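Local coordinates for Endoglucanase(Endo-1,4-beta-glucanase)protein (Pseudomonas stutzeri, PDB 6R2J) that probably hydrolyses internal beta-1,4-glycosidic bonds of cellulose and binds cellobiose, at residues Leu54-Phe59 / Glu204-Phe209; Asp97-Gly102 / Ala281-Gly286. One frame throughout, in Å; residues are numbered along the deposited sequence.

Contact 1: residues Leu54-Phe59 / Glu204-Phe209; sequences LIRFPF and EAHLYF. With BGC (beta-D-glucopyranose), chain E.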
loop_
_atom_site.group_PDB
_atom_site.type_symbol
_atom_site.label_atom_id
_atom_site.label_comp_id
_atom_site.label_asym_id
_atom_site.label_seq_id
_atom_site.Cartn_x
_atom_site.Cartn_y
_atom_site.Cartn_z
ATOM N N LEU A 54 -3.493 8.742 6.795
ATOM C CA LEU A 54 -2.872 7.496 6.380
ATOM C C LEU A 54 -2.252 7.663 4.998
ATOM O O LEU A 54 -2.901 8.166 4.070
ATOM C CB LEU A 54 -3.924 6.377 6.379
ATOM C CG LEU A 54 -3.528 4.950 6.006
ATOM C CD1 LEU A 54 -2.637 4.410 7.122
ATOM C CD2 LEU A 54 -4.721 4.054 5.738
ATOM N N ILE A 55 -1.005 7.227 4.869
ATOM C CA ILE A 55 -0.246 7.322 3.635
ATOM C C ILE A 55 0.453 5.986 3.396
ATOM O O ILE A 55 1.101 5.440 4.294
ATOM C CB ILE A 55 0.804 8.445 3.708
ATOM C CG1 ILE A 55 0.127 9.781 4.023
ATOM C CG2 ILE A 55 1.625 8.497 2.414
ATOM C CD1 ILE A 55 -0.600 10.388 2.856
ATOM N N ARG A 56 0.321 5.467 2.180
ATOM C CA ARG A 56 1.120 4.349 1.707
ATOM C C ARG A 56 2.157 4.909 0.743
ATOM O O ARG A 56 1.811 5.636 -0.196
ATOM C CB ARG A 56 0.268 3.274 1.022
ATOM C CG ARG A 56 1.134 2.106 0.434
ATOM C CD ARG A 56 0.201 1.019 0.017
ATOM N NE ARG A 56 0.759 -0.214 -0.538
ATOM C CZ ARG A 56 0.852 -0.502 -1.830
ATOM N NH1 ARG A 56 0.494 0.383 -2.753
ATOM N NH2 ARG A 56 1.278 -1.700 -2.195
ATOM N N PHE A 57 3.422 4.598 0.978
ATOM C CA PHE A 57 4.485 5.217 0.193
ATOM C C PHE A 57 5.364 4.194 -0.507
ATOM O O PHE A 57 6.262 3.610 0.131
ATOM C CB PHE A 57 5.335 6.138 1.061
ATOM C CG PHE A 57 6.288 6.962 0.259
ATOM C CD1 PHE A 57 5.818 8.046 -0.467
ATOM C CD2 PHE A 57 7.622 6.627 0.165
ATOM C CE1 PHE A 57 6.665 8.833 -1.247
ATOM C CE2 PHE A 57 8.478 7.394 -0.652
ATOM C CZ PHE A 57 7.997 8.504 -1.333
ATOM N N PRO A 58 5.170 3.968 -1.820
ATOM C CA PRO A 58 6.047 3.037 -2.555
ATOM C C PRO A 58 7.477 3.561 -2.759
ATOM O O PRO A 58 7.712 4.747 -3.030
ATOM C CB PRO A 58 5.324 2.836 -3.902
ATOM C CG PRO A 58 3.891 3.295 -3.663
ATOM C CD PRO A 58 3.986 4.382 -2.616
ATOM N N PHE A 59 8.430 2.636 -2.646
ATOM C CA PHE A 59 9.823 2.812 -3.005
ATOM C C PHE A 59 10.250 1.475 -3.604
ATOM O O PHE A 59 9.525 0.458 -3.518
ATOM C CB PHE A 59 10.604 3.259 -1.775
ATOM C CG PHE A 59 10.802 2.166 -0.785
ATOM C CD1 PHE A 59 9.800 1.844 0.105
ATOM C CD2 PHE A 59 11.965 1.390 -0.810
ATOM C CE1 PHE A 59 9.967 0.801 1.004
ATOM C CE2 PHE A 59 12.141 0.346 0.055
ATOM C CZ PHE A 59 11.155 0.058 0.986
ATOM N N GLU A 204 -3.114 -7.637 3.036
ATOM C CA GLU A 204 -3.368 -6.484 2.194
ATOM C C GLU A 204 -3.558 -6.977 0.777
ATOM O O GLU A 204 -2.688 -7.673 0.241
ATOM C CB GLU A 204 -2.193 -5.508 2.160
ATOM C CG GLU A 204 -2.296 -4.566 0.959
ATOM C CD GLU A 204 -1.119 -3.586 0.878
ATOM O OE1 GLU A 204 -0.197 -3.637 1.740
ATOM O OE2 GLU A 204 -1.114 -2.778 -0.068
ATOM N N ALA A 205 -4.663 -6.551 0.167
ATOM C CA ALA A 205 -5.012 -6.845 -1.213
ATOM C C ALA A 205 -5.273 -5.533 -1.941
ATOM O O ALA A 205 -5.488 -4.479 -1.321
ATOM C CB ALA A 205 -6.281 -7.703 -1.328
ATOM N N HIS A 206 -5.299 -5.647 -3.277
ATOM C CA HIS A 206 -5.552 -4.565 -4.216
ATOM C C HIS A 206 -6.804 -4.898 -4.995
ATOM O O HIS A 206 -7.159 -6.067 -5.153
ATOM C CB HIS A 206 -4.364 -4.388 -5.159
ATOM C CG HIS A 206 -3.128 -3.955 -4.438
ATOM N ND1 HIS A 206 -1.894 -3.857 -5.032
ATOM C CD2 HIS A 206 -2.942 -3.607 -3.140
ATOM C CE1 HIS A 206 -1.001 -3.477 -4.134
ATOM N NE2 HIS A 206 -1.619 -3.278 -2.989
ATOM N N LEU A 207 -7.485 -3.859 -5.456
ATOM C CA LEU A 207 -8.781 -4.068 -6.084
ATOM C C LEU A 207 -9.090 -2.909 -7.016
ATOM O O LEU A 207 -9.163 -1.762 -6.579
ATOM C CB LEU A 207 -9.871 -4.197 -5.000
ATOM C CG LEU A 207 -11.338 -4.473 -5.373
ATOM C CD1 LEU A 207 -12.037 -5.074 -4.126
ATOM C CD2 LEU A 207 -12.035 -3.226 -5.907
ATOM N N TYR A 208 -9.294 -3.224 -8.286
ATOM C CA TYR A 208 -9.700 -2.260 -9.281
ATOM C C TYR A 208 -10.995 -2.729 -9.936
ATOM O O TYR A 208 -11.466 -3.849 -9.725
ATOM C CB TYR A 208 -8.579 -2.031 -10.295
ATOM C CG TYR A 208 -7.374 -1.331 -9.704
ATOM C CD1 TYR A 208 -7.322 0.051 -9.646
ATOM C CD2 TYR A 208 -6.282 -2.062 -9.222
ATOM C CE1 TYR A 208 -6.204 0.701 -9.129
ATOM C CE2 TYR A 208 -5.180 -1.436 -8.663
ATOM C CZ TYR A 208 -5.126 -0.050 -8.638
ATOM O OH TYR A 208 -4.026 0.603 -8.136
ATOM N N PHE A 209 -11.579 -1.857 -10.738
ATOM C CA PHE A 209 -12.942 -2.065 -11.204
ATOM C C PHE A 209 -13.060 -2.484 -12.669
ATOM O O PHE A 209 -14.192 -2.678 -13.135
ATOM C CB PHE A 209 -13.735 -0.765 -11.015
ATOM C CG PHE A 209 -13.887 -0.329 -9.589
ATOM C CD1 PHE A 209 -13.703 -1.236 -8.533
ATOM C CD2 PHE A 209 -14.267 0.976 -9.302
ATOM C CE1 PHE A 209 -13.869 -0.833 -7.224
ATOM C CE2 PHE A 209 -14.471 1.378 -8.002
ATOM C CZ PHE A 209 -14.254 0.477 -6.958
HETATM C C2 BGC E . -4.701 -8.019 -10.304
HETATM C C3 BGC E . -4.793 -7.757 -8.834
HETATM C C4 BGC E . -4.105 -6.443 -8.663
HETATM C C5 BGC E . -4.210 -5.455 -9.781
HETATM C C6 BGC E . -3.479 -4.258 -9.250
HETATM C C1 BGC E . -4.624 -6.966 -11.439
HETATM O O2 BGC E . -5.625 -9.157 -10.546
HETATM O O3 BGC E . -4.151 -8.768 -8.048
HETATM O O4 BGC E . -4.635 -6.125 -7.397
HETATM O O5 BGC E . -3.536 -6.063 -10.984
HETATM O O6 BGC E . -3.113 -3.438 -10.391
#
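Arg56 reaches across the barrel interior and presents one face of its guanidinium to both Glu204 and His206. Its side chain runs straight out, with CG anti to the backbone N (chi1 177°) and extended to NE. Glu204 OE2 sits 3.2 Å from Arg56 NE but well out of the guanidinium plane, and the two flat groups stand 75° apart. This salt bridge therefore works through charge, with no N-H aimed at the oxygen. The same Glu204 OE2 accepts a hydrogen bond from His206 NE2 at 3.0 Å (152°), coming from above the carboxylate plane. Arg56 NH2 lies near the edge of the imidazole, 3.4 Å from His206 NE2, without bonding to it. The guanidinium instead hydrogen-bonds to Asn143 and Asn17, and Asp140, Glu175 and Glu252 supply further ion pairs. Replacing His206 by an alanine would take away the imidazole, and is likely to leave Glu204 OE2 without this donor and Glu144 without its bond to ND1.

That charged cluster is crowded and wholly buried, whereas on the sugar side these segments offer the glucose side-chain carbons and no hydrogen bond. Tyr208 meets it with its ring edge, CE2 lying 3.3 Å from BGC C6, while its hydroxyl hydrogen-bonds to Glu252. The sugar's own hydrogen bonds go to backbone oxygens of Arg178, Trp179 and Ser214. A buried polar network at the C-terminal ends of parallel strands, with a sugar bound beside His206 and Tyr208, is typical of the active-site end of a family 5 TIM barrel.

Contact 2: residues Asp97-Gly102 / Ala281-Gly286; sequences DMHNYG and AYWAGG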
loop_
_atom_site.group_PDB
_atom_site.type_symbol
_atom_site.label_atom_id
_atom_site.label_comp_id
_atom_site.label_asym_id
_atom_site.label_seq_id
_atom_site.Cartn_x
_atom_site.Cartn_y
_atom_site.Cartn_z
ATOM N N ASP A 97 6.316 0.948 1.420
ATOM C CA ASP A 97 5.930 -0.152 0.543
ATOM C C ASP A 97 7.101 -0.432 -0.373
ATOM O O ASP A 97 7.421 0.402 -1.233
ATOM C CB ASP A 97 4.698 0.277 -0.260
ATOM C CG ASP A 97 4.563 -0.436 -1.610
ATOM O OD1 ASP A 97 4.961 -1.649 -1.726
ATOM O OD2 ASP A 97 4.117 0.323 -2.552
ATOM N N MET A 98 7.733 -1.602 -0.210
ATOM C CA MET A 98 8.772 -2.045 -1.141
ATOM C C MET A 98 8.064 -2.546 -2.403
ATOM O O MET A 98 7.536 -3.660 -2.450
ATOM C CB MET A 98 9.659 -3.125 -0.532
ATOM C CG MET A 98 10.669 -3.680 -1.523
ATOM S SD MET A 98 11.901 -4.813 -0.817
ATOM C CE MET A 98 12.860 -3.774 0.290
ATOM N N HIS A 99 8.050 -1.711 -3.431
ATOM C CA HIS A 99 7.129 -1.840 -4.561
ATOM C C HIS A 99 7.750 -2.715 -5.662
ATOM O O HIS A 99 7.918 -2.298 -6.823
ATOM C CB HIS A 99 6.848 -0.437 -5.069
ATOM C CG HIS A 99 5.526 -0.265 -5.746
ATOM N ND1 HIS A 99 4.330 -0.356 -5.074
ATOM C CD2 HIS A 99 5.216 0.041 -7.029
ATOM C CE1 HIS A 99 3.339 -0.127 -5.917
ATOM N NE2 HIS A 99 3.849 0.126 -7.108
ATOM N N ASN A 100 8.041 -3.978 -5.293
ATOM C CA ASN A 100 8.959 -4.778 -6.088
ATOM C C ASN A 100 8.427 -6.045 -6.763
ATOM O O ASN A 100 9.210 -6.726 -7.436
ATOM C CB ASN A 100 10.204 -5.130 -5.261
ATOM C CG ASN A 100 11.324 -4.125 -5.436
ATOM O OD1 ASN A 100 11.275 -3.049 -4.903
ATOM N ND2 ASN A 100 12.328 -4.481 -6.215
ATOM N N TYR A 101 7.157 -6.394 -6.621
ATOM C CA TYR A 101 6.550 -7.428 -7.470
ATOM C C TYR A 101 7.209 -8.803 -7.336
ATOM O O TYR A 101 7.212 -9.591 -8.287
ATOM C CB TYR A 101 6.579 -6.995 -8.944
ATOM C CG TYR A 101 5.872 -5.688 -9.204
ATOM C CD1 TYR A 101 4.504 -5.629 -9.298
ATOM C CD2 TYR A 101 6.576 -4.523 -9.323
ATOM C CE1 TYR A 101 3.866 -4.430 -9.501
ATOM C CE2 TYR A 101 5.938 -3.319 -9.520
ATOM C CZ TYR A 101 4.583 -3.271 -9.604
ATOM O OH TYR A 101 3.974 -2.049 -9.816
ATOM N N GLY A 102 7.742 -9.120 -6.157
ATOM C CA GLY A 102 8.437 -10.374 -5.940
ATOM C C GLY A 102 9.826 -10.478 -6.548
ATOM O O GLY A 102 10.359 -11.596 -6.633
ATOM N N ALA A 281 -6.127 2.489 0.761
ATOM C CA ALA A 281 -5.306 3.573 0.238
ATOM C C ALA A 281 -5.633 3.751 -1.235
ATOM O O ALA A 281 -5.549 2.805 -2.022
ATOM C CB ALA A 281 -3.809 3.307 0.468
ATOM N N TYR A 282 -6.066 4.963 -1.573
ATOM C CA TYR A 282 -6.368 5.329 -2.940
ATOM C C TYR A 282 -5.095 5.400 -3.763
ATOM O O TYR A 282 -4.082 5.904 -3.295
ATOM C CB TYR A 282 -7.035 6.715 -2.955
ATOM C CG TYR A 282 -7.508 7.071 -4.334
ATOM C CD1 TYR A 282 -8.738 6.668 -4.756
ATOM C CD2 TYR A 282 -6.702 7.751 -5.227
ATOM C CE1 TYR A 282 -9.177 6.948 -5.989
ATOM C CE2 TYR A 282 -7.117 7.998 -6.476
ATOM C CZ TYR A 282 -8.369 7.590 -6.854
ATOM O OH TYR A 282 -8.828 7.795 -8.116
ATOM N N TRP A 283 -5.175 4.963 -5.026
ATOM C CA TRP A 283 -4.083 5.081 -5.992
ATOM C C TRP A 283 -4.441 6.097 -7.075
ATOM O O TRP A 283 -5.272 5.791 -7.942
ATOM C CB TRP A 283 -3.857 3.724 -6.654
ATOM C CG TRP A 283 -2.634 3.788 -7.565
ATOM C CD1 TRP A 283 -2.585 4.145 -8.901
ATOM C CD2 TRP A 283 -1.281 3.523 -7.177
ATOM N NE1 TRP A 283 -1.280 4.122 -9.344
ATOM C CE2 TRP A 283 -0.465 3.744 -8.308
ATOM C CE3 TRP A 283 -0.682 3.131 -5.978
ATOM C CZ2 TRP A 283 0.919 3.569 -8.259
ATOM C CZ3 TRP A 283 0.650 2.932 -5.950
ATOM C CH2 TRP A 283 1.448 3.173 -7.065
ATOM N N ALA A 284 -3.809 7.283 -7.076
ATOM C CA ALA A 284 -2.750 7.686 -6.153
ATOM C C ALA A 284 -2.725 9.192 -6.161
ATOM O O ALA A 284 -3.229 9.773 -7.111
ATOM C CB ALA A 284 -1.406 7.158 -6.611
ATOM N N GLY A 285 -2.086 9.812 -5.153
ATOM C CA GLY A 285 -1.781 11.242 -5.167
ATOM C C GLY A 285 -0.287 11.542 -5.184
ATOM O O GLY A 285 0.533 10.621 -5.316
ATOM N N GLY A 286 0.094 12.808 -5.051
ATOM C CA GLY A 286 1.501 13.150 -4.981
ATOM C C GLY A 286 2.057 13.794 -6.237
ATOM O O GLY A 286 1.310 14.079 -7.189
#
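The imidazole of His99 and the six-membered ring of Trp283 lie in almost parallel planes, 5° apart, yet are slid past each other and barely overlap; their centroids are 5.6 Å apart. The side chains come from opposite directions: His99 NE2 and CE1 both meet the outer rim of the indole, NE2 lying 3.9 Å from Trp283 CH2. On one face of the indole CB of Ala284 lies 3.6 Å above the plane, toward the rim. At the edge of the imidazole is Asp97 OD1, whereas the hydrogen bond goes to the other oxygen: His99 ND1 donates to the syn lone pair of Asp97 OD2 over 2.6 Å, with OD2 tilted from the ring plane.

The peptide between Trp283 and Ala284 is cis, a non-proline bond of the kind known after the tryptophan in the last barrel strand of family 5 cellulases. The chain turns a corner there, and with CG anti to the backbone N (chi1 -174°) the indole extends toward His99. Pro58 of strand 54-59 touches His99, Asp97 and Trp283. Trp283 is partly exposed, and a Tris molecule, probably from the crystallisation liquor, lies about 3 Å, nearest atoms, from the side chain of His99.

Overall arrangement
The two contacts share one eight-stranded parallel barrel, their centres about 5 Å apart and both within about 5 Å of the centre of the folded chain. Along the sequence the segments alternate: 54-59, 97-102, 204-209, then 281-286. Strands 54-59 and 93-98 are neighbours, joined by probable backbone hydrogen bonds, Phe59 N to Asp97 O at 2.8 Å and Phe59 O to His99 N at 2.6 Å. The other two segments also touch, Tyr208 OH lying 3.5 Å from Trp283 CB. Strands distant in sequence thus bring their C-terminal ends to one site, where contact 1 lies next to the bound glucose and contact 2 lines the neighbouring part of the pocket, with Trp283 about 8 Å (nearest atoms) from a bound glucose.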